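Local coordinates for protein D-3-phosphoglycerate dehydrogenase (Sulfolobus tokodaii, PDB 2EKL) that binds NAD and probably catalyses the NAD-dependent oxidation of D-3-phosphoglycerate, as expected of a D-isomer specific 2-hydroxyacid dehydrogenase of amino-acid biosynthesis, at residues L18-T21 against L22-G26; S36-E39 against L40-I44; L242-Y245 against I246-K250. One frame throughout, in Å; residues are numbered along the deposited sequence.

Contact 1: residues L18-T21 against L22-G26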
ATOM      1  N   LEU A  18      -7.198  -7.974 -30.566  1.00 26.90           N
ATOM      2  CA  LEU A  18      -7.899  -7.057 -31.459  1.00 25.90           C
ATOM      3  C   LEU A  18      -7.621  -7.381 -32.923  1.00 25.33           C
ATOM      4  O   LEU A  18      -8.538  -7.421 -33.740  1.00 24.29           O
ATOM      5  CB  LEU A  18      -7.494  -5.609 -31.149  1.00 26.62           C
ATOM      6  CG  LEU A  18      -8.273  -4.469 -31.818  1.00 27.52           C
ATOM      7  CD1 LEU A  18      -8.094  -3.192 -31.003  1.00 29.11           C
ATOM      8  CD2 LEU A  18      -7.799  -4.259 -33.246  1.00 26.59           C
ATOM      9  N   ILE A  19      -6.354  -7.613 -33.251  1.00 23.62           N
ATOM     10  CA  ILE A  19      -5.977  -7.929 -34.622  1.00 24.49           C
ATOM     11  C   ILE A  19      -6.609  -9.251 -35.055  1.00 22.54           C
ATOM     12  O   ILE A  19      -7.155  -9.361 -36.153  1.00 22.93           O
ATOM     13  CB  ILE A  19      -4.447  -8.039 -34.765  1.00 25.68           C
ATOM     14  CG1 ILE A  19      -3.791  -6.723 -34.345  1.00 27.83           C
ATOM     15  CG2 ILE A  19      -4.083  -8.368 -36.205  1.00 27.13           C
ATOM     16  CD1 ILE A  19      -2.272  -6.752 -34.396  1.00 30.32           C
ATOM     17  N   LYS A  20      -6.525 -10.250 -34.184  1.00 22.14           N
ATOM     18  CA  LYS A  20      -7.089 -11.568 -34.466  1.00 22.66           C
ATOM     19  C   LYS A  20      -8.592 -11.476 -34.707  1.00 22.87           C
ATOM     20  O   LYS A  20      -9.121 -12.090 -35.633  1.00 22.07           O
ATOM     21  CB  LYS A  20      -6.806 -12.515 -33.296  1.00 23.61           C
ATOM     22  CG  LYS A  20      -7.573 -13.833 -33.337  1.00 24.82           C
ATOM     23  CD  LYS A  20      -7.107 -14.772 -32.231  1.00 24.82           C
ATOM     24  CE  LYS A  20      -8.032 -15.975 -32.089  1.00 27.77           C
ATOM     25  NZ  LYS A  20      -8.144 -16.749 -33.355  1.00 26.59           N
ATOM     26  N   THR A  21      -9.272 -10.696 -33.875  1.00 21.98           N
ATOM     27  CA  THR A  21     -10.716 -10.530 -33.990  1.00 21.94           C
ATOM     28  C   THR A  21     -11.110  -9.916 -35.331  1.00 22.91           C
ATOM     29  O   THR A  21     -12.060 -10.368 -35.973  1.00 23.81           O
ATOM     30  CB  THR A  21     -11.254  -9.662 -32.829  1.00 23.14           C
ATOM     31  OG1 THR A  21     -10.997 -10.329 -31.587  1.00 21.45           O
ATOM     32  CG2 THR A  21     -12.753  -9.437 -32.970  1.00 25.04           C
ATOM     33  N   LEU A  22     -10.372  -8.898 -35.760  1.00 22.80           N
ATOM     34  CA  LEU A  22     -10.649  -8.243 -37.031  1.00 23.87           C
ATOM     35  C   LEU A  22     -10.362  -9.183 -38.197  1.00 23.93           C
ATOM     36  O   LEU A  22     -11.156  -9.287 -39.131  1.00 24.93           O
ATOM     37  CB  LEU A  22      -9.803  -6.975 -37.171  1.00 25.48           C
ATOM     38  CG  LEU A  22     -10.153  -5.829 -36.217  1.00 26.37           C
ATOM     39  CD1 LEU A  22      -9.190  -4.674 -36.431  1.00 26.90           C
ATOM     40  CD2 LEU A  22     -11.593  -5.383 -36.459  1.00 27.21           C
ATOM     41  N   ARG A  23      -9.227  -9.870 -38.141  1.00 23.32           N
ATOM     42  CA  ARG A  23      -8.864 -10.790 -39.207  1.00 24.71           C
ATOM     43  C   ARG A  23      -9.864 -11.934 -39.343  1.00 24.82           C
ATOM     44  O   ARG A  23     -10.221 -12.314 -40.458  1.00 25.30           O
ATOM     45  CB  ARG A  23      -7.443 -11.322 -38.980  1.00 27.35           C
ATOM     46  CG  ARG A  23      -6.385 -10.304 -39.380  1.00 29.04           C
ATOM     47  CD  ARG A  23      -4.969 -10.718 -39.022  1.00 31.63           C
ATOM     48  NE  ARG A  23      -4.015  -9.774 -39.598  1.00 34.00           N
ATOM     49  CZ  ARG A  23      -2.739  -9.672 -39.241  1.00 35.66           C
ATOM     50  NH1 ARG A  23      -2.242 -10.460 -38.299  1.00 35.75           N
ATOM     51  NH2 ARG A  23      -1.960  -8.773 -39.830  1.00 37.01           N
ATOM     52  N   GLU A  24     -10.328 -12.467 -38.216  1.00 25.86           N
ATOM     53  CA  GLU A  24     -11.297 -13.561 -38.241  1.00 27.53           C
ATOM     54  C   GLU A  24     -12.573 -13.159 -38.964  1.00 28.82           C
ATOM     55  O   GLU A  24     -13.258 -14.003 -39.544  1.00 29.37           O
ATOM     56  CB  GLU A  24     -11.677 -13.990 -36.823  1.00 27.69           C
ATOM     57  CG  GLU A  24     -10.542 -14.506 -35.976  1.00 28.09           C
ATOM     58  CD  GLU A  24     -11.020 -14.958 -34.616  1.00 30.71           C
ATOM     59  OE1 GLU A  24     -11.841 -14.238 -34.005  1.00 30.20           O
ATOM     60  OE2 GLU A  24     -10.575 -16.024 -34.154  1.00 30.07           O
ATOM     61  N   LYS A  25     -12.897 -11.871 -38.919  1.00 29.34           N
ATOM     62  CA  LYS A  25     -14.112 -11.381 -39.554  1.00 30.46           C
ATOM     63  C   LYS A  25     -13.935 -10.915 -40.995  1.00 29.61           C
ATOM     64  O   LYS A  25     -14.817 -10.275 -41.563  1.00 29.29           O
ATOM     65  CB  LYS A  25     -14.726 -10.274 -38.695  1.00 32.12           C
ATOM     66  CG  LYS A  25     -15.153 -10.775 -37.320  1.00 34.01           C
ATOM     67  CD  LYS A  25     -15.885  -9.717 -36.521  1.00 35.17           C
ATOM     68  CE  LYS A  25     -16.260 -10.244 -35.146  1.00 35.75           C
ATOM     69  NZ  LYS A  25     -17.169 -11.421 -35.222  1.00 36.98           N
ATOM     70  N   GLY A  26     -12.792 -11.248 -41.586  1.00 27.84           N
ATOM     71  CA  GLY A  26     -12.549 -10.883 -42.970  1.00 27.23           C
ATOM     72  C   GLY A  26     -12.122  -9.453 -43.234  1.00 27.84           C
ATOM     73  O   GLY A  26     -11.992  -9.058 -44.392  1.00 28.55           O
TER
HETATM   74  O   HOH W   1     -11.112 -13.337 -31.566  1.00 33.23           O
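Leu18 lies alongside Leu22, one turn further along helix 16-24, and the two side chains point the same way. The touch is between methyls, Leu18 CD2 and Leu22 CD1 being 3.5 Å apart. On this buried face Leu18 packs on Thr299 and Thr300 of helix 289-309, while Leu22 reaches Val29 of strand 28-31. With an alanine in place of Leu22, Leu18 CD2 is likely to lose its methyl partner and a gap to open over Val29. Ile19 takes the N-H of Arg23 on its carbonyl, N to O 2.9 Å at a nearly straight 167°. Its branch methyl CG2, anti to the backbone N, lies 3.3 Å above the guanidinium plane of Arg23. Lys20 bends only at its last torsion (chi4 58°), bringing NZ to 2.7 Å from Glu24 OE2. That salt bridge meets the carboxylate 43° out of its plane. Thr21 OG1 is hydrogen-bonded to Ile17 O and also accepts from water 1, which donates to Glu24 OE1 at 2.7 Å as well. One charge and one water thus hold both carboxylate oxygens of Glu24 from the preceding turn. Helix 16-24, the crossover of a beta-alpha-beta unit between strands 7-10 and 28-31, ends in a Schellman motif at Gly26. Chemistry is divided by face: apolar contacts bind the helix to its neighbours, and on the exposed side ammonium and carboxylate probably offset each other's charge.

Contact 2: residues S36-E39 against L40-I44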
ATOM      1  N   SER A  36       6.284   5.238 -39.965  1.00 29.69           N
ATOM      2  CA  SER A  36       6.725   6.603 -39.698  1.00 30.34           C
ATOM      3  C   SER A  36       5.590   7.602 -39.885  1.00 31.12           C
ATOM      4  O   SER A  36       4.588   7.312 -40.541  1.00 30.52           O
ATOM      5  CB  SER A  36       7.880   6.977 -40.628  1.00 30.10           C
ATOM      6  OG  SER A  36       7.434   7.062 -41.969  1.00 25.93           O
ATOM      7  N   LYS A  37       5.755   8.782 -39.302  1.00 31.80           N
ATOM      8  CA  LYS A  37       4.842   9.922 -39.413  1.00 31.86           C
ATOM      9  C   LYS A  37       4.519  10.229 -40.860  1.00 31.09           C
ATOM     10  O   LYS A  37       3.382  10.469 -41.244  1.00 30.69           O
ATOM     11  CB  LYS A  37       5.478  11.145 -38.757  1.00 34.32           C
ATOM     12  CG  LYS A  37       6.981  11.217 -38.960  1.00 37.47           C
ATOM     13  CD  LYS A  37       7.356  12.075 -40.160  1.00 38.72           C
ATOM     14  CE  LYS A  37       8.481  11.436 -40.974  1.00 39.49           C
ATOM     15  NZ  LYS A  37       8.541  10.006 -40.687  1.00 37.11           N
ATOM     16  N   GLU A  38       5.593  10.274 -41.640  1.00 30.67           N
ATOM     17  CA  GLU A  38       5.488  10.649 -43.042  1.00 30.79           C
ATOM     18  C   GLU A  38       4.747   9.592 -43.853  1.00 30.34           C
ATOM     19  O   GLU A  38       3.845   9.917 -44.626  1.00 31.37           O
ATOM     20  CB  GLU A  38       6.884  10.895 -43.625  1.00 31.97           C
ATOM     21  CG  GLU A  38       6.900  11.190 -45.119  1.00 34.31           C
ATOM     22  CD  GLU A  38       8.199  11.835 -45.573  1.00 36.38           C
ATOM     23  OE1 GLU A  38       9.238  11.619 -44.917  1.00 37.38           O
ATOM     24  OE2 GLU A  38       8.183  12.552 -46.596  1.00 38.95           O
ATOM     25  N   GLU A  39       5.116   8.328 -43.669  1.00 30.43           N
ATOM     26  CA  GLU A  39       4.470   7.244 -44.401  1.00 30.14           C
ATOM     27  C   GLU A  39       2.990   7.151 -44.035  1.00 29.75           C
ATOM     28  O   GLU A  39       2.159   6.819 -44.877  1.00 28.63           O
ATOM     29  CB  GLU A  39       5.171   5.913 -44.109  1.00 31.26           C
ATOM     30  CG  GLU A  39       4.699   4.734 -44.963  1.00 32.64           C
ATOM     31  CD  GLU A  39       4.823   4.980 -46.463  1.00 35.21           C
ATOM     32  OE1 GLU A  39       5.696   5.775 -46.879  1.00 34.70           O
ATOM     33  OE2 GLU A  39       4.054   4.361 -47.232  1.00 33.80           O
ATOM     34  N   LEU A  40       2.663   7.454 -42.781  1.00 29.48           N
ATOM     35  CA  LEU A  40       1.275   7.409 -42.331  1.00 29.15           C
ATOM     36  C   LEU A  40       0.426   8.363 -43.160  1.00 30.65           C
ATOM     37  O   LEU A  40      -0.640   7.996 -43.656  1.00 29.38           O
ATOM     38  CB  LEU A  40       1.176   7.789 -40.853  1.00 28.95           C
ATOM     39  CG  LEU A  40      -0.241   7.888 -40.276  1.00 29.57           C
ATOM     40  CD1 LEU A  40      -0.953   6.543 -40.388  1.00 29.93           C
ATOM     41  CD2 LEU A  40      -0.165   8.338 -38.831  1.00 30.05           C
ATOM     42  N   LEU A  41       0.903   9.594 -43.306  1.00 30.96           N
ATOM     43  CA  LEU A  41       0.191  10.600 -44.080  1.00 32.19           C
ATOM     44  C   LEU A  41       0.035  10.173 -45.535  1.00 31.94           C
ATOM     45  O   LEU A  41      -0.951  10.514 -46.186  1.00 33.52           O
ATOM     46  CB  LEU A  41       0.934  11.935 -44.025  1.00 32.99           C
ATOM     47  CG  LEU A  41       0.904  12.688 -42.695  1.00 34.65           C
ATOM     48  CD1 LEU A  41       1.862  13.868 -42.756  1.00 35.91           C
ATOM     49  CD2 LEU A  41      -0.513  13.160 -42.403  1.00 34.90           C
ATOM     50  N   ASN A  42       1.007   9.425 -46.043  1.00 31.71           N
ATOM     51  CA  ASN A  42       0.961   8.981 -47.430  1.00 31.98           C
ATOM     52  C   ASN A  42      -0.089   7.909 -47.700  1.00 31.56           C
ATOM     53  O   ASN A  42      -0.606   7.817 -48.813  1.00 31.09           O
ATOM     54  CB  ASN A  42       2.331   8.450 -47.871  1.00 34.89           C
ATOM     55  CG  ASN A  42       3.401   9.526 -47.881  1.00 38.06           C
ATOM     56  OD1 ASN A  42       3.198  10.617 -48.414  1.00 41.11           O
ATOM     57  ND2 ASN A  42       4.556   9.218 -47.301  1.00 40.23           N
ATOM     58  N   ILE A  43      -0.419   7.110 -46.689  1.00 30.39           N
ATOM     59  CA  ILE A  43      -1.380   6.029 -46.889  1.00 29.97           C
ATOM     60  C   ILE A  43      -2.676   6.066 -46.084  1.00 29.43           C
ATOM     61  O   ILE A  43      -3.576   5.268 -46.339  1.00 28.20           O
ATOM     62  CB  ILE A  43      -0.722   4.659 -46.624  1.00 30.00           C
ATOM     63  CG1 ILE A  43      -0.390   4.517 -45.135  1.00 28.91           C
ATOM     64  CG2 ILE A  43       0.544   4.521 -47.460  1.00 30.18           C
ATOM     65  CD1 ILE A  43       0.107   3.135 -44.749  1.00 29.73           C
ATOM     66  N   ILE A  44      -2.784   6.978 -45.124  1.00 28.58           N
ATOM     67  CA  ILE A  44      -3.991   7.031 -44.299  1.00 28.88           C
ATOM     68  C   ILE A  44      -5.282   7.173 -45.107  1.00 29.01           C
ATOM     69  O   ILE A  44      -6.344   6.710 -44.686  1.00 28.56           O
ATOM     70  CB  ILE A  44      -3.912   8.175 -43.258  1.00 28.74           C
ATOM     71  CG1 ILE A  44      -5.116   8.099 -42.314  1.00 28.34           C
ATOM     72  CG2 ILE A  44      -3.864   9.527 -43.955  1.00 30.06           C
ATOM     73  CD1 ILE A  44      -5.242   6.770 -41.584  1.00 29.72           C
TER
HETATM   74  O   HOH W   2       3.993  12.076 -46.361  1.00 39.87           O
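Leu40 N donates to Ser36 O at 3.0 Å, closing the first turn of helix 37-43. The same turn is capped by the Ser36 side chain, whose OG accepts from Glu39 N at 3.1 Å and 161°, a straight N-cap bond. The Leu40 side chain leads away from this turn, toward Thr11 and Thr56. Leu41 follows with a weak backbone bond to Lys37 O, and its CG rests over that carbonyl oxygen; its side chain packs on Asp61 and Val62 of helix 60-65. Asn42 N reaches Glu38 O at 3.2 Å. With CG anti to the carbonyl carbon (chi1 -65°), the Asn42 side chain brings ND2 within 2.9 Å of Glu38 O, at an angle too poor for a hydrogen bond. Water 2 donates to Asn42 OD1, at 2.6 Å, and to Glu38 O, at 2.8 Å. Glu38 O thus accepts from a backbone amide and a water. The Asn42 side chain crosses that of Glu39 at about a right angle. Ile43 N bonds weakly to Glu39 O and also to Leu40 O, while Ile43 CG2 comes to 3.5 Å from Glu39 OE2, which the bend of the Glu39 chain at chi2 (57°) carries toward it. Ile43 also touches Met32 and Ile35. Ile44 N returns to Leu40 O at 2.8 Å, giving that oxygen two amides at the end of the helix. Apolar side chains turned to neighbouring elements and polar ones along the outer face mark an amphipathic surface helix, here one flanking the five-stranded parallel sheet.

Contact 3: residues L242-Y245 against I246-K250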
ATOM      1  N   LEU A 242       4.375  23.181  -4.586  1.00 16.88           N
ATOM      2  CA  LEU A 242       4.575  21.945  -3.833  1.00 17.46           C
ATOM      3  C   LEU A 242       5.982  21.885  -3.249  1.00 16.93           C
ATOM      4  O   LEU A 242       6.163  21.623  -2.063  1.00 16.66           O
ATOM      5  CB  LEU A 242       4.350  20.727  -4.737  1.00 18.94           C
ATOM      6  CG  LEU A 242       4.645  19.358  -4.115  1.00 18.56           C
ATOM      7  CD1 LEU A 242       3.677  19.076  -2.968  1.00 19.72           C
ATOM      8  CD2 LEU A 242       4.528  18.287  -5.196  1.00 20.11           C
ATOM      9  N   LEU A 243       6.985  22.124  -4.087  1.00 17.47           N
ATOM     10  CA  LEU A 243       8.368  22.089  -3.629  1.00 18.93           C
ATOM     11  C   LEU A 243       8.567  23.102  -2.504  1.00 19.01           C
ATOM     12  O   LEU A 243       9.247  22.831  -1.516  1.00 19.78           O
ATOM     13  CB  LEU A 243       9.314  22.400  -4.796  1.00 19.53           C
ATOM     14  CG  LEU A 243      10.813  22.463  -4.477  1.00 20.83           C
ATOM     15  CD1 LEU A 243      11.288  21.138  -3.902  1.00 21.19           C
ATOM     16  CD2 LEU A 243      11.578  22.793  -5.746  1.00 20.94           C
ATOM     17  N   ASP A 244       7.955  24.270  -2.663  1.00 20.97           N
ATOM     18  CA  ASP A 244       8.040  25.338  -1.676  1.00 21.19           C
ATOM     19  C   ASP A 244       7.532  24.841  -0.325  1.00 21.65           C
ATOM     20  O   ASP A 244       8.207  24.974   0.701  1.00 19.73           O
ATOM     21  CB  ASP A 244       7.202  26.532  -2.152  1.00 24.46           C
ATOM     22  CG  ASP A 244       7.381  27.767  -1.287  1.00 27.26           C
ATOM     23  OD1 ASP A 244       8.126  27.701  -0.286  1.00 28.92           O
ATOM     24  OD2 ASP A 244       6.773  28.809  -1.616  1.00 28.18           O
ATOM     25  N   TYR A 245       6.338  24.254  -0.328  1.00 19.87           N
ATOM     26  CA  TYR A 245       5.740  23.758   0.901  1.00 19.02           C
ATOM     27  C   TYR A 245       6.390  22.504   1.475  1.00 18.85           C
ATOM     28  O   TYR A 245       6.251  22.224   2.666  1.00 19.51           O
ATOM     29  CB  TYR A 245       4.237  23.563   0.691  1.00 18.53           C
ATOM     30  CG  TYR A 245       3.487  24.871   0.771  1.00 19.38           C
ATOM     31  CD1 TYR A 245       3.060  25.378   2.001  1.00 21.72           C
ATOM     32  CD2 TYR A 245       3.257  25.637  -0.370  1.00 21.17           C
ATOM     33  CE1 TYR A 245       2.427  26.620   2.090  1.00 22.18           C
ATOM     34  CE2 TYR A 245       2.625  26.882  -0.292  1.00 23.86           C
ATOM     35  CZ  TYR A 245       2.214  27.363   0.941  1.00 23.58           C
ATOM     36  OH  TYR A 245       1.587  28.583   1.024  1.00 25.58           O
ATOM     37  N   ILE A 246       7.093  21.745   0.643  1.00 18.88           N
ATOM     38  CA  ILE A 246       7.792  20.564   1.138  1.00 20.30           C
ATOM     39  C   ILE A 246       9.046  21.062   1.862  1.00 21.38           C
ATOM     40  O   ILE A 246       9.376  20.602   2.959  1.00 20.76           O
ATOM     41  CB  ILE A 246       8.194  19.613  -0.013  1.00 19.68           C
ATOM     42  CG1 ILE A 246       6.958  18.854  -0.509  1.00 18.92           C
ATOM     43  CG2 ILE A 246       9.262  18.629   0.457  1.00 21.86           C
ATOM     44  CD1 ILE A 246       7.238  17.880  -1.638  1.00 18.45           C
ATOM     45  N   LYS A 247       9.730  22.027   1.255  1.00 22.97           N
ATOM     46  CA  LYS A 247      10.934  22.584   1.858  1.00 24.14           C
ATOM     47  C   LYS A 247      10.633  23.334   3.153  1.00 25.81           C
ATOM     48  O   LYS A 247      11.470  23.375   4.053  1.00 25.82           O
ATOM     49  CB  LYS A 247      11.651  23.489   0.852  1.00 24.49           C
ATOM     50  CG  LYS A 247      12.224  22.704  -0.322  1.00 24.92           C
ATOM     51  CD  LYS A 247      12.809  23.600  -1.400  1.00 28.09           C
ATOM     52  CE  LYS A 247      14.055  24.321  -0.920  1.00 29.67           C
ATOM     53  NZ  LYS A 247      14.726  25.033  -2.045  1.00 31.08           N
ATOM     54  N   LYS A 248       9.439  23.917   3.246  1.00 26.04           N
ATOM     55  CA  LYS A 248       9.029  24.637   4.452  1.00 27.52           C
ATOM     56  C   LYS A 248       8.778  23.634   5.576  1.00 26.97           C
ATOM     57  O   LYS A 248       8.758  23.995   6.754  1.00 27.77           O
ATOM     58  CB  LYS A 248       7.739  25.428   4.206  1.00 28.49           C
ATOM     59  CG  LYS A 248       7.876  26.612   3.270  1.00 33.70           C
ATOM     60  CD  LYS A 248       6.528  27.283   3.064  1.00 35.29           C
ATOM     61  CE  LYS A 248       6.648  28.506   2.173  1.00 39.50           C
ATOM     62  NZ  LYS A 248       5.323  29.117   1.887  1.00 40.02           N
ATOM     63  N   GLY A 249       8.575  22.375   5.197  1.00 24.95           N
ATOM     64  CA  GLY A 249       8.324  21.334   6.177  1.00 24.79           C
ATOM     65  C   GLY A 249       6.846  21.095   6.439  1.00 23.72           C
ATOM     66  O   GLY A 249       6.486  20.294   7.305  1.00 23.14           O
ATOM     67  N   LYS A 250       5.980  21.773   5.691  1.00 20.64           N
ATOM     68  CA  LYS A 250       4.546  21.607   5.894  1.00 19.90           C
ATOM     69  C   LYS A 250       4.010  20.290   5.354  1.00 18.70           C
ATOM     70  O   LYS A 250       3.214  19.620   6.013  1.00 19.51           O
ATOM     71  CB  LYS A 250       3.762  22.756   5.255  1.00 20.37           C
ATOM     72  CG  LYS A 250       2.272  22.688   5.577  1.00 22.04           C
ATOM     73  CD  LYS A 250       1.518  23.920   5.117  1.00 21.88           C
ATOM     74  CE  LYS A 250       0.071  23.858   5.585  1.00 22.28           C
ATOM     75  NZ  LYS A 250      -0.711  25.053   5.168  1.00 21.50           N
TER
HETATM   76  O   HOH W   3       5.342  30.687  -0.092  1.00 43.99           O
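Tyr245 and Lys248 lie side by side near the C-terminal end of helix 239-247, where a Schellman motif turns the chain into strand 251-256 of a beta-alpha-beta unit. Gly249, at positive phi (93°), is its turning residue: Gly249 N bonds back to Ile246 O, and Lys250 N weakly to Tyr245 O. Lys248 shows how this last turn is covered. Its CB lies near two carbonyl oxygens, 3.6 Å from Asp244 O and 3.9 Å from Tyr245 O, and CG lies 3.1 Å from Asp244 O, the acceptor of Lys248 N. From CG the chain runs fully extended: CD passes Asp244 OD1 and Tyr245 CD1, and CE approaches Asp244 OD1 to 3.0 Å. NZ then stands over one face of the Tyr245 ring, a cation-pi contact 4.0 Å from the centroid and 25° off the normal. The ring is fixed by further partners, with its OH hydrogen-bonded to Glu220, Phe219 meeting it with planes nearly parallel, and Lys250 CD near its CD1. Asp244 has its CG anti to the backbone N (chi1 -172°), which sets the carboxylate beside the lysine chain; the hydroxyl of Tyr216 also bonds to OD2. On the buried face of the helix, Leu242 CG packs on Ile246 CD1 at 3.9 Å, both reaching strand 251-256. The direct salt bridge is long, Lys248 NZ to Asp244 OD2 being 3.8 Å, and water 3 spans it, accepting from NZ and donating to OD2 at 2.8 Å.

How the contacts relate
From the N terminus the three contacts come strictly in series, neither nested nor crossed; each closes turns of one helix, contacts 1 and 3 running on into the turn that ends it. Contact 1 lies in the helix between strands 7-10 and 28-31, and its inner face meets helix 289-309, tying the start of the chain to its end. Contact 2 follows beyond strand 28-31, in the helix leading to strand 49-52 of the same five-stranded parallel sheet; its centre is about 23 Å from that of contact 1. Contact 3 lies in the helix that joins strands 226-230 and 251-256 of the seven-stranded sheet of the NAD-binding domain. The centres of contacts 1 and 3 are about 53 Å apart, on opposite sides of the chain's centre.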